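Local coordinates for fatty acid synthase 1, isoform A (PDB 6FN6), which probably carries out the dehydration and NADPH-dependent reduction steps of fatty acid elongation, as the dehydratase, enoylreductase and ketoreductase region of a multifunctional synthase, at residues G645-T648 against Q649-V653; M1081-I1084 against C1085-R1088; W943-R947 against G948-I952; Y135-L138 against R139-Y143; K993-L996 against E997-K1001. All coordinates share one frame; numbering follows the deposited sequence.

Contact 1 of 5, residues G645-T648 against Q649-V653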
loop_
_atom_site.group_PDB
_atom_site.type_symbol
_atom_site.label_atom_id
_atom_site.label_comp_id
_atom_site.label_asym_id
_atom_site.label_seq_id
_atom_site.Cartn_x
_atom_site.Cartn_y
_atom_site.Cartn_z
ATOM N N GLY A 645 11.135 36.100 19.468
ATOM C CA GLY A 645 10.841 37.065 20.508
ATOM C C GLY A 645 11.993 37.307 21.461
ATOM O O GLY A 645 13.159 37.169 21.092
ATOM N N ARG A 646 11.659 37.668 22.696
ATOM C CA ARG A 646 12.663 37.977 23.706
ATOM C C ARG A 646 12.589 37.045 24.909
ATOM O O ARG A 646 11.513 36.596 25.305
ATOM C CB ARG A 646 12.527 39.429 24.162
ATOM C CG ARG A 646 12.912 40.430 23.089
ATOM C CD ARG A 646 12.949 41.848 23.624
ATOM N NE ARG A 646 13.277 42.808 22.574
ATOM C CZ ARG A 646 14.511 43.056 22.141
ATOM N NH1 ARG A 646 14.710 43.947 21.181
ATOM N NH2 ARG A 646 15.550 42.415 22.664
ATOM N N ASP A 647 13.755 36.766 25.482
ATOM C CA ASP A 647 13.872 35.888 26.637
ATOM C C ASP A 647 13.401 36.615 27.895
ATOM O O ASP A 647 13.141 37.818 27.860
ATOM C CB ASP A 647 15.326 35.429 26.790
ATOM C CG ASP A 647 15.502 34.364 27.851
ATOM O OD1 ASP A 647 15.253 33.178 27.550
ATOM O OD2 ASP A 647 15.891 34.713 28.986
ATOM N N THR A 648 13.283 35.886 29.000
ATOM C CA THR A 648 13.017 36.491 30.302
ATOM C C THR A 648 14.046 37.574 30.618
ATOM O O THR A 648 13.765 38.511 31.367
ATOM C CB THR A 648 13.027 35.430 31.425
ATOM O OG1 THR A 648 11.944 34.513 31.234
ATOM C CG2 THR A 648 12.893 36.076 32.801
ATOM N N GLN A 649 15.237 37.436 30.045
ATOM C CA GLN A 649 16.329 38.371 30.296
ATOM C C GLN A 649 16.593 39.235 29.057
ATOM O O GLN A 649 17.692 39.756 28.872
ATOM C CB GLN A 649 17.590 37.609 30.705
ATOM C CG GLN A 649 18.622 38.460 31.430
ATOM C CD GLN A 649 19.847 37.669 31.856
ATOM O OE1 GLN A 649 20.339 37.826 32.974
ATOM N NE2 GLN A 649 20.351 36.824 30.962
ATOM N N GLY A 650 15.571 39.379 28.218
ATOM C CA GLY A 650 15.604 40.290 27.087
ATOM C C GLY A 650 16.502 39.863 25.938
ATOM O O GLY A 650 16.786 40.650 25.037
ATOM N N ARG A 651 16.951 38.613 25.969
ATOM C CA ARG A 651 17.765 38.059 24.893
ATOM C C ARG A 651 16.932 37.810 23.636
ATOM O O ARG A 651 15.768 37.422 23.722
ATOM C CB ARG A 651 18.429 36.766 25.366
ATOM C CG ARG A 651 19.538 36.998 26.378
ATOM C CD ARG A 651 20.086 35.691 26.910
ATOM N NE ARG A 651 19.122 35.051 27.801
ATOM C CZ ARG A 651 19.232 33.813 28.272
ATOM N NH1 ARG A 651 20.268 33.055 27.936
ATOM N NH2 ARG A 651 18.297 33.330 29.080
ATOM N N ARG A 652 17.540 38.010 22.471
ATOM C CA ARG A 652 16.871 37.757 21.198
ATOM C C ARG A 652 16.856 36.261 20.902
ATOM O O ARG A 652 17.909 35.642 20.746
ATOM C CB ARG A 652 17.555 38.527 20.063
ATOM C CG ARG A 652 17.040 39.954 19.906
ATOM C CD ARG A 652 17.972 40.848 19.094
ATOM N NE ARG A 652 18.138 40.399 17.709
ATOM C CZ ARG A 652 19.218 39.783 17.230
ATOM N NH1 ARG A 652 20.262 39.522 18.010
ATOM N NH2 ARG A 652 19.256 39.426 15.952
ATOM N N VAL A 653 15.657 35.688 20.833
ATOM C CA VAL A 653 15.499 34.241 20.755
ATOM C C VAL A 653 14.444 33.846 19.728
ATOM O O VAL A 653 13.481 34.575 19.489
ATOM C CB VAL A 653 15.140 33.659 22.141
ATOM C CG1 VAL A 653 14.990 32.140 22.078
ATOM C CG2 VAL A 653 16.178 34.050 23.177
#
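Asp-647 and Arg-651 lie side by side, pointing the same way, at the end of a beta hairpin in the part that probably forms the enoylreductase. Strand 642-646, which also pairs with strand 601-611, is joined to strand 652-656 by a type I turn with a G1 bulge. The bulge residue is Gly-650, whose positive phi of 72° suits a residue without a side chain; its N donates to Asp-647 O at 2.9 Å, and Asp-647 N donates to Arg-651 O at 2.8 Å. From its base the aspartate side chain first meets carbon: CB lies 3.7 Å from Arg-651 CB and also touches Val-653 CG2. CG is anti to the backbone N (chi1 -172°), which carries the carboxylate to the turn. OD1 stays 3.4 Å from Arg-651 NH2. OD2 takes that NH2 at 2.8 Å, a salt bridge met from above the carboxylate plane, and from the opposite face Gln-649 N at 3.0 Å, on the anti side and 25° out of plane. Aspartate fits because its short chain places one oxygen between a backbone N-H and a cation. Arg-646, salt-bridged to Glu-900 through NH1, runs across one face of the hairpin toward the turn, where its NH2 donates to Gly-650 O at 3.2 Å, in the guanidinium plane.

Contact 2 of 5, residues M1081-I1084 against C1085-R1088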
loop_
_atom_site.group_PDB
_atom_site.type_symbol
_atom_site.label_atom_id
_atom_site.label_comp_id
_atom_site.label_asym_id
_atom_site.label_seq_id
_atom_site.Cartn_x
_atom_site.Cartn_y
_atom_site.Cartn_z
ATOM N N MET A 1081 -33.626 36.885 47.351
ATOM C CA MET A 1081 -32.271 36.773 46.816
ATOM C C MET A 1081 -31.834 38.070 46.140
ATOM O O MET A 1081 -30.667 38.456 46.214
ATOM C CB MET A 1081 -32.177 35.613 45.825
ATOM C CG MET A 1081 -32.211 34.246 46.481
ATOM S SD MET A 1081 -31.988 32.911 45.295
ATOM C CE MET A 1081 -32.131 31.484 46.363
ATOM N N GLU A 1082 -32.774 38.719 45.461
ATOM C CA GLU A 1082 -32.521 40.010 44.831
ATOM C C GLU A 1082 -32.040 41.021 45.862
ATOM O O GLU A 1082 -31.045 41.714 45.659
ATOM C CB GLU A 1082 -33.784 40.533 44.142
ATOM C CG GLU A 1082 -34.181 39.767 42.889
ATOM C CD GLU A 1082 -35.565 40.145 42.392
ATOM O OE1 GLU A 1082 -36.131 41.135 42.907
ATOM O OE2 GLU A 1082 -36.086 39.451 41.491
ATOM N N ARG A 1083 -32.761 41.095 46.974
ATOM C CA ARG A 1083 -32.464 42.064 48.020
ATOM C C ARG A 1083 -31.125 41.742 48.685
ATOM O O ARG A 1083 -30.328 42.638 48.959
ATOM C CB ARG A 1083 -33.585 42.076 49.063
ATOM C CG ARG A 1083 -33.633 43.325 49.924
ATOM C CD ARG A 1083 -34.116 44.514 49.110
ATOM N NE ARG A 1083 -34.456 45.666 49.946
ATOM C CZ ARG A 1083 -33.667 46.717 50.152
ATOM N NH1 ARG A 1083 -32.464 46.787 49.590
ATOM N NH2 ARG A 1083 -34.086 47.707 50.927
ATOM N N ILE A 1084 -30.891 40.463 48.954
ATOM C CA ILE A 1084 -29.640 40.026 49.562
ATOM C C ILE A 1084 -28.436 40.528 48.765
ATOM O O ILE A 1084 -27.473 41.040 49.334
ATOM C CB ILE A 1084 -29.606 38.495 49.700
ATOM C CG1 ILE A 1084 -30.640 38.042 50.730
ATOM C CG2 ILE A 1084 -28.200 38.019 50.090
ATOM C CD1 ILE A 1084 -30.802 36.532 50.842
ATOM N N CYS A 1085 -28.494 40.378 47.447
ATOM C CA CYS A 1085 -27.380 40.768 46.593
ATOM C C CYS A 1085 -27.265 42.283 46.507
ATOM O O CYS A 1085 -26.159 42.822 46.471
ATOM C CB CYS A 1085 -27.540 40.153 45.204
ATOM S SG CYS A 1085 -27.406 38.345 45.226
ATOM N N GLU A 1086 -28.404 42.967 46.466
ATOM C CA GLU A 1086 -28.408 44.422 46.458
ATOM C C GLU A 1086 -27.793 44.948 47.747
ATOM O O GLU A 1086 -26.931 45.823 47.729
ATOM C CB GLU A 1086 -29.828 44.968 46.301
ATOM C CG GLU A 1086 -29.885 46.484 46.148
ATOM C CD GLU A 1086 -31.302 47.029 46.130
ATOM O OE1 GLU A 1086 -32.201 46.383 46.710
ATOM O OE2 GLU A 1086 -31.516 48.108 45.539
ATOM N N GLN A 1087 -28.241 44.396 48.867
ATOM C CA GLN A 1087 -27.769 44.824 50.176
ATOM C C GLN A 1087 -26.271 44.577 50.304
ATOM O O GLN A 1087 -25.536 45.414 50.829
ATOM C CB GLN A 1087 -28.529 44.089 51.284
ATOM C CG GLN A 1087 -29.961 44.565 51.475
ATOM C CD GLN A 1087 -30.047 45.978 52.017
ATOM O OE1 GLN A 1087 -29.990 46.951 51.264
ATOM N NE2 GLN A 1087 -30.190 46.097 53.331
ATOM N N ARG A 1088 -25.826 43.417 49.831
ATOM C CA ARG A 1088 -24.413 43.070 49.867
ATOM C C ARG A 1088 -23.571 44.145 49.172
ATOM O O ARG A 1088 -22.560 44.597 49.710
ATOM C CB ARG A 1088 -24.182 41.703 49.220
ATOM C CG ARG A 1088 -24.489 40.520 50.138
ATOM C CD ARG A 1088 -24.210 39.186 49.442
ATOM N NE ARG A 1088 -22.806 39.054 49.053
ATOM C CZ ARG A 1088 -21.848 38.557 49.831
ATOM N NH1 ARG A 1088 -22.125 38.124 51.054
ATOM N NH2 ARG A 1088 -20.604 38.490 49.382
#
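Arg-1083 NH1 forms a salt bridge with Glu-1086 OE1 at 2.9 Å, one turn further along helix 1072-1090 of the ketoreductase domain. Gln-1087 comes to the same nitrogen, its OE1 3.0 Å from Arg-1083 NH1, while its NE2 lies over one face of the guanidinium. Of the glutamate oxygens OE1 alone is close, and it sits oblique to the guanidinium; the carboxylate and guanidinium planes are 59° apart. Arginine reaches both neighbours because its CG is anti to the backbone N and the chain then bends (chi2 71°), folding along the helix; its CD thereby rests 3.6 Å from Glu-1086 OE1. Beneath the side chains the backbone fixes the spacing, with Gln-1087 N donating to Arg-1083 O at 2.7 Å. Further out, Ile-1084 packs on Thr-1039 of helix 1034-1049, and Cys-1085 on Cys-1058 of strand 1055-1060. Arg-1088 pairs with Asp-1043 and makes a cation-pi contact with Phe-1056, and Glu-1082 bonds to Gln-1099 and to the backbone of Gly-498. Within the contact itself, the carboxylate of Glu-1086 probably balances the charge of the buried Arg-1083 locally, with the side-chain carbonyl of Gln-1087 beside it.

Contact 3 of 5, residues W943-R947 against G948-I952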
loop_
_atom_site.group_PDB
_atom_site.type_symbol
_atom_site.label_atom_id
_atom_site.label_comp_id
_atom_site.label_asym_id
_atom_site.label_seq_id
_atom_site.Cartn_x
_atom_site.Cartn_y
_atom_site.Cartn_z
ATOM N N TRP A 943 -17.465 23.947 34.099
ATOM C CA TRP A 943 -17.058 25.203 33.485
ATOM C C TRP A 943 -16.008 25.914 34.334
ATOM O O TRP A 943 -15.031 26.447 33.809
ATOM C CB TRP A 943 -18.275 26.103 33.287
ATOM C CG TRP A 943 -18.001 27.362 32.527
ATOM C CD1 TRP A 943 -18.084 27.539 31.180
ATOM C CD2 TRP A 943 -17.608 28.626 33.075
ATOM N NE1 TRP A 943 -17.769 28.835 30.850
ATOM C CE2 TRP A 943 -17.470 29.523 31.997
ATOM C CE3 TRP A 943 -17.358 29.086 34.370
ATOM C CZ2 TRP A 943 -17.095 30.851 32.174
ATOM C CZ3 TRP A 943 -16.984 30.405 34.543
ATOM C CH2 TRP A 943 -16.857 31.273 33.453
ATOM N N LEU A 944 -16.209 25.909 35.649
ATOM C CA LEU A 944 -15.276 26.553 36.567
ATOM C C LEU A 944 -13.920 25.858 36.496
ATOM O O LEU A 944 -12.873 26.496 36.591
ATOM C CB LEU A 944 -15.818 26.522 38.001
ATOM C CG LEU A 944 -17.106 27.311 38.266
ATOM C CD1 LEU A 944 -17.718 26.914 39.608
ATOM C CD2 LEU A 944 -16.845 28.812 38.233
ATOM N N VAL A 945 -13.949 24.542 36.321
ATOM C CA VAL A 945 -12.730 23.751 36.253
ATOM C C VAL A 945 -11.955 24.107 34.987
ATOM O O VAL A 945 -10.730 24.226 35.015
ATOM C CB VAL A 945 -13.052 22.245 36.313
ATOM C CG1 VAL A 945 -11.828 21.401 35.960
ATOM C CG2 VAL A 945 -13.566 21.877 37.690
ATOM N N THR A 946 -12.670 24.272 33.881
ATOM C CA THR A 946 -12.041 24.641 32.622
ATOM C C THR A 946 -11.527 26.075 32.675
ATOM O O THR A 946 -10.671 26.459 31.877
ATOM C CB THR A 946 -13.011 24.505 31.425
ATOM O OG1 THR A 946 -14.117 25.398 31.591
ATOM C CG2 THR A 946 -13.532 23.085 31.310
ATOM N N ARG A 947 -12.061 26.871 33.600
ATOM C CA ARG A 947 -11.604 28.245 33.773
ATOM C C ARG A 947 -10.522 28.353 34.846
ATOM O O ARG A 947 -10.073 29.450 35.175
ATOM C CB ARG A 947 -12.780 29.159 34.119
ATOM C CG ARG A 947 -13.662 29.545 32.934
ATOM C CD ARG A 947 -12.961 30.535 32.018
ATOM N NE ARG A 947 -13.737 30.821 30.812
ATOM C CZ ARG A 947 -14.405 31.948 30.582
ATOM N NH1 ARG A 947 -14.405 32.940 31.465
ATOM N NH2 ARG A 947 -15.072 32.091 29.447
ATOM N N GLY A 948 -10.091 27.213 35.379
ATOM C CA GLY A 948 -8.963 27.187 36.294
ATOM C C GLY A 948 -9.255 26.841 37.743
ATOM O O GLY A 948 -8.338 26.790 38.560
ATOM N N ALA A 949 -10.518 26.608 38.080
ATOM C CA ALA A 949 -10.861 26.235 39.447
ATOM C C ALA A 949 -10.242 24.877 39.774
ATOM O O ALA A 949 -10.322 23.942 38.976
ATOM C CB ALA A 949 -12.366 26.203 39.633
ATOM N N ARG A 950 -9.622 24.773 40.945
ATOM C CA ARG A 950 -8.941 23.544 41.340
ATOM C C ARG A 950 -9.365 23.062 42.729
ATOM O O ARG A 950 -8.843 22.069 43.238
ATOM C CB ARG A 950 -7.426 23.752 41.298
ATOM C CG ARG A 950 -6.865 23.923 39.891
ATOM C CD ARG A 950 -6.952 22.632 39.086
ATOM N NE ARG A 950 -6.468 22.797 37.716
ATOM C CZ ARG A 950 -7.199 23.258 36.705
ATOM N NH1 ARG A 950 -6.661 23.366 35.497
ATOM N NH2 ARG A 950 -8.466 23.610 36.892
ATOM N N TYR A 951 -10.312 23.770 43.336
ATOM C CA TYR A 951 -10.888 23.361 44.611
ATOM C C TYR A 951 -12.398 23.563 44.573
ATOM O O TYR A 951 -12.878 24.694 44.481
ATOM C CB TYR A 951 -10.273 24.145 45.767
ATOM C CG TYR A 951 -8.795 23.904 45.964
ATOM C CD1 TYR A 951 -7.853 24.723 45.356
ATOM C CD2 TYR A 951 -8.339 22.864 46.764
ATOM C CE1 TYR A 951 -6.500 24.511 45.535
ATOM C CE2 TYR A 951 -6.987 22.644 46.949
ATOM C CZ TYR A 951 -6.072 23.471 46.333
ATOM O OH TYR A 951 -4.727 23.258 46.514
ATOM N N ILE A 952 -13.136 22.459 44.626
ATOM C CA ILE A 952 -14.585 22.495 44.477
ATOM C C ILE A 952 -15.261 21.910 45.707
ATOM O O ILE A 952 -14.888 20.837 46.186
ATOM C CB ILE A 952 -15.028 21.744 43.206
ATOM C CG1 ILE A 952 -14.457 22.414 41.953
ATOM C CG2 ILE A 952 -16.551 21.642 43.135
ATOM C CD1 ILE A 952 -14.985 23.808 41.681
#
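Gly-948 N meets Val-945 O at 3.1 Å where helix 935-946 comes to its end. The glycine has a phi of 112°, and at its backbone angles a CB would collide with the carbonyl oxygen of Arg-947, so a residue without one fits. Its N-H comes from above the plane of the Val-945 carbonyl. Ala-949 follows, its N reaching back five residues to Leu-944 O at 2.8 Å; together the two bonds make a Schellman motif. A methyl is enough here to pack on the helix, Ala-949 CB lying 3.8 Å from Leu-944 CB. Arg-950 next turns its side chain back toward the helix end. A bend at chi2 (-69°) brings NH2 to Val-945 O at 3.0 Å, in the carbonyl plane and on a lone pair, so this oxygen accepts two bonds. The same NH2 also donates to Ala-949 O at 2.8 Å, and both acceptors lie close to the guanidinium plane, so the flat group is gripped at its edge. A cation beside the carbonyl-rich C-terminal end of a helix is probably favourable. Tyr-951 then opens strand 951-955, and Ile-952 turns inward, its CG1 4.4 Å from Val-945 CG2. Arg-947, just before the glycine, lays its guanidinium over Trp-943, with CZ2 3.3 Å from the guanidinium plane, while its NH1 bonds to Thr-919 O. The whole is the helix-to-strand link of a beta-alpha-beta unit, strand 926-930, helix 935-946 and strand 951-955, of the Rossmann-type ketoreductase fold.

Contact 4 of 5, residues Y135-L138 against R139-Y143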
loop_
_atom_site.group_PDB
_atom_site.type_symbol
_atom_site.label_atom_id
_atom_site.label_comp_id
_atom_site.label_asym_id
_atom_site.label_seq_id
_atom_site.Cartn_x
_atom_site.Cartn_y
_atom_site.Cartn_z
ATOM N N TYR A 135 -26.843 7.813 28.596
ATOM C CA TYR A 135 -27.356 8.544 27.449
ATOM C C TYR A 135 -27.448 10.044 27.725
ATOM O O TYR A 135 -27.595 10.842 26.800
ATOM C CB TYR A 135 -28.707 7.969 27.023
ATOM C CG TYR A 135 -28.542 6.629 26.341
ATOM C CD1 TYR A 135 -28.111 6.551 25.024
ATOM C CD2 TYR A 135 -28.782 5.445 27.021
ATOM C CE1 TYR A 135 -27.937 5.332 24.401
ATOM C CE2 TYR A 135 -28.614 4.224 26.408
ATOM C CZ TYR A 135 -28.186 4.172 25.099
ATOM O OH TYR A 135 -28.023 2.954 24.479
ATOM N N LYS A 136 -27.377 10.432 28.993
ATOM C CA LYS A 136 -27.181 11.836 29.322
ATOM C C LYS A 136 -25.783 12.247 28.860
ATOM O O LYS A 136 -25.604 13.295 28.240
ATOM C CB LYS A 136 -27.361 12.097 30.818
ATOM C CG LYS A 136 -26.832 13.452 31.255
ATOM C CD LYS A 136 -27.277 13.827 32.656
ATOM C CE LYS A 136 -26.902 15.269 32.954
ATOM N NZ LYS A 136 -27.108 15.635 34.378
ATOM N N GLU A 137 -24.802 11.408 29.174
ATOM C CA GLU A 137 -23.419 11.631 28.762
ATOM C C GLU A 137 -23.333 11.770 27.244
ATOM O O GLU A 137 -22.737 12.716 26.728
ATOM C CB GLU A 137 -22.528 10.479 29.246
ATOM C CG GLU A 137 -21.136 10.418 28.617
ATOM C CD GLU A 137 -20.292 11.634 28.946
ATOM O OE1 GLU A 137 -20.654 12.374 29.888
ATOM O OE2 GLU A 137 -19.265 11.849 28.268
ATOM N N LEU A 138 -23.930 10.817 26.538
ATOM C CA LEU A 138 -23.877 10.786 25.082
ATOM C C LEU A 138 -24.576 11.993 24.455
ATOM O O LEU A 138 -24.092 12.548 23.468
ATOM C CB LEU A 138 -24.505 9.492 24.562
ATOM C CG LEU A 138 -23.794 8.194 24.958
ATOM C CD1 LEU A 138 -24.587 6.991 24.491
ATOM C CD2 LEU A 138 -22.386 8.141 24.395
ATOM N N ARG A 139 -25.717 12.385 25.017
ATOM C CA ARG A 139 -26.454 13.552 24.531
ATOM C C ARG A 139 -25.558 14.780 24.448
ATOM O O ARG A 139 -25.595 15.523 23.468
ATOM C CB ARG A 139 -27.654 13.859 25.432
ATOM C CG ARG A 139 -28.949 13.173 25.012
ATOM C CD ARG A 139 -30.170 13.866 25.607
ATOM N NE ARG A 139 -30.112 13.952 27.065
ATOM C CZ ARG A 139 -30.522 12.997 27.896
ATOM N NH1 ARG A 139 -31.022 11.861 27.426
ATOM N NH2 ARG A 139 -30.427 13.178 29.206
ATOM N N LEU A 140 -24.753 14.992 25.482
ATOM C CA LEU A 140 -23.874 16.152 25.529
ATOM C C LEU A 140 -22.844 16.111 24.413
ATOM O O LEU A 140 -22.323 17.149 24.000
ATOM C CB LEU A 140 -23.165 16.240 26.881
ATOM C CG LEU A 140 -23.857 17.103 27.937
ATOM C CD1 LEU A 140 -25.248 16.580 28.260
ATOM C CD2 LEU A 140 -22.998 17.161 29.185
ATOM N N ARG A 141 -22.539 14.909 23.932
ATOM C CA ARG A 141 -21.549 14.750 22.877
ATOM C C ARG A 141 -22.138 14.939 21.481
ATOM O O ARG A 141 -21.401 15.162 20.524
ATOM C CB ARG A 141 -20.899 13.376 22.975
ATOM C CG ARG A 141 -20.210 13.113 24.302
ATOM C CD ARG A 141 -19.218 11.973 24.168
ATOM N NE ARG A 141 -18.861 11.369 25.445
ATOM C CZ ARG A 141 -17.904 10.457 25.594
ATOM N NH1 ARG A 141 -17.196 10.048 24.546
ATOM N NH2 ARG A 141 -17.646 9.956 26.794
ATOM N N GLY A 142 -23.460 14.860 21.369
ATOM C CA GLY A 142 -24.124 15.029 20.089
ATOM C C GLY A 142 -25.022 13.873 19.685
ATOM O O GLY A 142 -25.847 14.013 18.779
ATOM N N TYR A 143 -24.859 12.727 20.341
ATOM C CA TYR A 143 -25.681 11.559 20.047
ATOM C C TYR A 143 -27.084 11.717 20.620
ATOM O O TYR A 143 -27.254 11.844 21.833
ATOM C CB TYR A 143 -25.049 10.288 20.613
ATOM C CG TYR A 143 -23.615 10.055 20.205
ATOM C CD1 TYR A 143 -23.306 9.380 19.032
ATOM C CD2 TYR A 143 -22.570 10.495 21.002
ATOM C CE1 TYR A 143 -21.994 9.158 18.658
ATOM C CE2 TYR A 143 -21.255 10.279 20.639
ATOM C CZ TYR A 143 -20.971 9.608 19.467
ATOM O OH TYR A 143 -19.658 9.397 19.107
#
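Leu-138 O gathers the N-H groups at the end of helix 131-141: Arg-141 N at 2.9 Å and Tyr-143 N at 3.2 Å arrive from opposite faces of its carbonyl plane. Leu-138 CD2 packs 4.1 Å from Tyr-143 CD2, and the carbonyl oxygen lies at the edge of the tyrosine ring, so the leucine gives carbon to the ring and an acceptor to the chain. Arg-139 folds back along the helix through a bend at chi3 (-56°), laying one guanidinium face over Tyr-135 O, which is 3.6 Å from its plane, and over Lys-136 CA. Glu-137 OE2 is gripped side-on by Arg-141 through NE and NH2, both 2.9 Å away, with the carboxylate and guanidinium planes nearly perpendicular. Arg-971 of the ketoreductase domain also binds OE2, and Arg-188 holds OE1. A leucine in place of Arg-141 would probably cost Glu-137 OE2 its two in-helix donors and leave the carboxylate to Arg-971 and Arg-188. Gly-142, with a phi of 124° that suits a residue lacking CB, completes a Schellman motif by donating to Arg-139 O at 3.1 Å. This ending turns the helix into strand 143-145 within the predicted C-terminal hotdog fold of the dehydratase.

Contact 5 of 5, residues K993-L996 against E997-K1001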
loop_
_atom_site.group_PDB
_atom_site.type_symbol
_atom_site.label_atom_id
_atom_site.label_comp_id
_atom_site.label_asym_id
_atom_site.label_seq_id
_atom_site.Cartn_x
_atom_site.Cartn_y
_atom_site.Cartn_z
ATOM N N LYS A 993 -22.281 28.455 58.712
ATOM C CA LYS A 993 -21.023 28.901 59.292
ATOM C C LYS A 993 -19.947 27.825 59.178
ATOM O O LYS A 993 -18.795 28.122 58.861
ATOM C CB LYS A 993 -21.222 29.288 60.757
ATOM C CG LYS A 993 -19.982 29.867 61.408
ATOM C CD LYS A 993 -20.298 30.477 62.758
ATOM C CE LYS A 993 -19.032 30.902 63.480
ATOM N NZ LYS A 993 -18.206 29.733 63.892
ATOM N N LYS A 994 -20.327 26.577 59.433
ATOM C CA LYS A 994 -19.380 25.470 59.395
ATOM C C LYS A 994 -18.892 25.222 57.969
ATOM O O LYS A 994 -17.693 25.063 57.737
ATOM C CB LYS A 994 -20.010 24.195 59.957
ATOM C CG LYS A 994 -19.001 23.093 60.228
ATOM C CD LYS A 994 -19.667 21.739 60.391
ATOM C CE LYS A 994 -18.628 20.633 60.496
ATOM N NZ LYS A 994 -19.231 19.274 60.414
ATOM N N LEU A 995 -19.824 25.177 57.021
ATOM C CA LEU A 995 -19.482 24.977 55.617
ATOM C C LEU A 995 -18.406 25.969 55.184
ATOM O O LEU A 995 -17.394 25.585 54.599
ATOM C CB LEU A 995 -20.726 25.132 54.735
ATOM C CG LEU A 995 -20.528 25.083 53.216
ATOM C CD1 LEU A 995 -20.187 23.674 52.769
ATOM C CD2 LEU A 995 -21.768 25.597 52.489
ATOM N N LEU A 996 -18.623 27.242 55.495
ATOM C CA LEU A 996 -17.725 28.301 55.056
ATOM C C LEU A 996 -16.360 28.207 55.730
ATOM O O LEU A 996 -15.340 28.500 55.113
ATOM C CB LEU A 996 -18.348 29.670 55.337
ATOM C CG LEU A 996 -19.641 29.989 54.582
ATOM C CD1 LEU A 996 -20.269 31.266 55.109
ATOM C CD2 LEU A 996 -19.384 30.104 53.090
ATOM N N GLU A 997 -16.333 27.792 56.989
ATOM C CA GLU A 997 -15.072 27.721 57.715
ATOM C C GLU A 997 -14.238 26.520 57.284
ATOM O O GLU A 997 -13.017 26.618 57.185
ATOM C CB GLU A 997 -15.322 27.675 59.221
ATOM C CG GLU A 997 -15.508 29.047 59.850
ATOM C CD GLU A 997 -15.995 28.984 61.284
ATOM O OE1 GLU A 997 -16.279 27.870 61.769
ATOM O OE2 GLU A 997 -16.089 30.052 61.925
ATOM N N ASN A 998 -14.886 25.391 57.022
ATOM C CA ASN A 998 -14.168 24.229 56.516
ATOM C C ASN A 998 -13.640 24.531 55.121
ATOM O O ASN A 998 -12.461 24.334 54.837
ATOM C CB ASN A 998 -15.065 22.989 56.487
ATOM C CG ASN A 998 -15.369 22.450 57.872
ATOM O OD1 ASN A 998 -16.516 22.134 58.185
ATOM N ND2 ASN A 998 -14.340 22.325 58.704
ATOM N N SER A 999 -14.518 25.038 54.262
ATOM C CA SER A 999 -14.160 25.325 52.880
ATOM C C SER A 999 -12.982 26.286 52.815
ATOM O O SER A 999 -12.094 26.138 51.975
ATOM C CB SER A 999 -15.355 25.910 52.129
ATOM O OG SER A 999 -16.421 24.981 52.075
ATOM N N ASN A 1000 -12.979 27.268 53.710
ATOM C CA ASN A 1000 -11.946 28.293 53.715
ATOM C C ASN A 1000 -10.606 27.678 54.113
ATOM O O ASN A 1000 -9.560 28.075 53.607
ATOM C CB ASN A 1000 -12.311 29.435 54.664
ATOM C CG ASN A 1000 -11.828 30.785 54.166
ATOM O OD1 ASN A 1000 -11.867 31.067 52.970
ATOM N ND2 ASN A 1000 -11.353 31.617 55.081
ATOM N N LYS A 1001 -10.641 26.716 55.029
ATOM C CA LYS A 1001 -9.423 26.054 55.489
ATOM C C LYS A 1001 -8.836 25.136 54.417
ATOM O O LYS A 1001 -7.620 24.950 54.359
ATOM C CB LYS A 1001 -9.699 25.249 56.763
ATOM C CG LYS A 1001 -10.003 26.096 57.994
ATOM C CD LYS A 1001 -8.818 26.958 58.414
ATOM C CE LYS A 1001 -9.160 27.833 59.617
ATOM N NZ LYS A 1001 -9.318 27.054 60.877
#
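Helix 989-1002 of the ketoreductase domain carries an i to i+4 salt bridge, Lys-993 NZ to Glu-997 OE2 at 2.9 Å. With CG anti to the backbone N (chi1 -176°), the lysine chain runs extended and bends only at chi4 (-68°), swinging NZ to the carboxylate. It meets OE2 on the syn side, 28° out of the carboxylate plane, with OE1 more distant. The glutamate chain passes over Lys-993 O, and its own N bonds to that oxygen at 3.1 Å. A glutamine in place of Glu-997 would probably leave the Lys-993 ammonium without its charge mate and let the lysine end wander. One residue on, the extended aliphatic chain of Lys-994 crosses Asn-998, with CG 3.4 Å from Asn-998 OD1. Facing the sheet, Ser-999 OG donates to Leu-995 O at 2.8 Å, while Ser-999 N reaches the same oxygen at 2.9 Å from the opposite face of its plane. Serine fits because its hydroxyl, beside the backbone N, turns back onto the helix, leaving a small group against Ile-928 of strand 926-930 and Val-953 of strand 951-955. Leu-995 packs on the same two residues, and Leu-996 on Leu-1042 and Phe-1045 of helix 1034-1049. The chemistry is thus divided: one salt bridge probably offsets the charges of Lys-993 and Glu-997, whereas the sheet receives leucines and a serine whose hydroxyl is hydrogen-bonded to Leu-995 O.

How the contacts relate
Contacts 2, 3 and 5 share the ketoreductase domain. Contact 5 lies about 7 Å from contact 3 and about 8 Å from contact 2 at the nearest atoms, and centres of contacts 3 and 5 are 19 Å apart. Contacts 3 and 5 are related through strand 951-955, begun in contact 3, on which Leu-995 of contact 5 packs. Contact 4 belongs to the dehydratase; its nearest atoms are about 10 Å from contact 3, and Arg-971 joins the two domains. It alone approaches predicted catalytic residues, the side chains of Tyr-143 and Tyr-135 being about 7 Å from those of His-24 and Asp-175 respectively. Contact 1 stands apart, in the part that probably forms the enoylreductase, its centre 32 Å from that of contact 3.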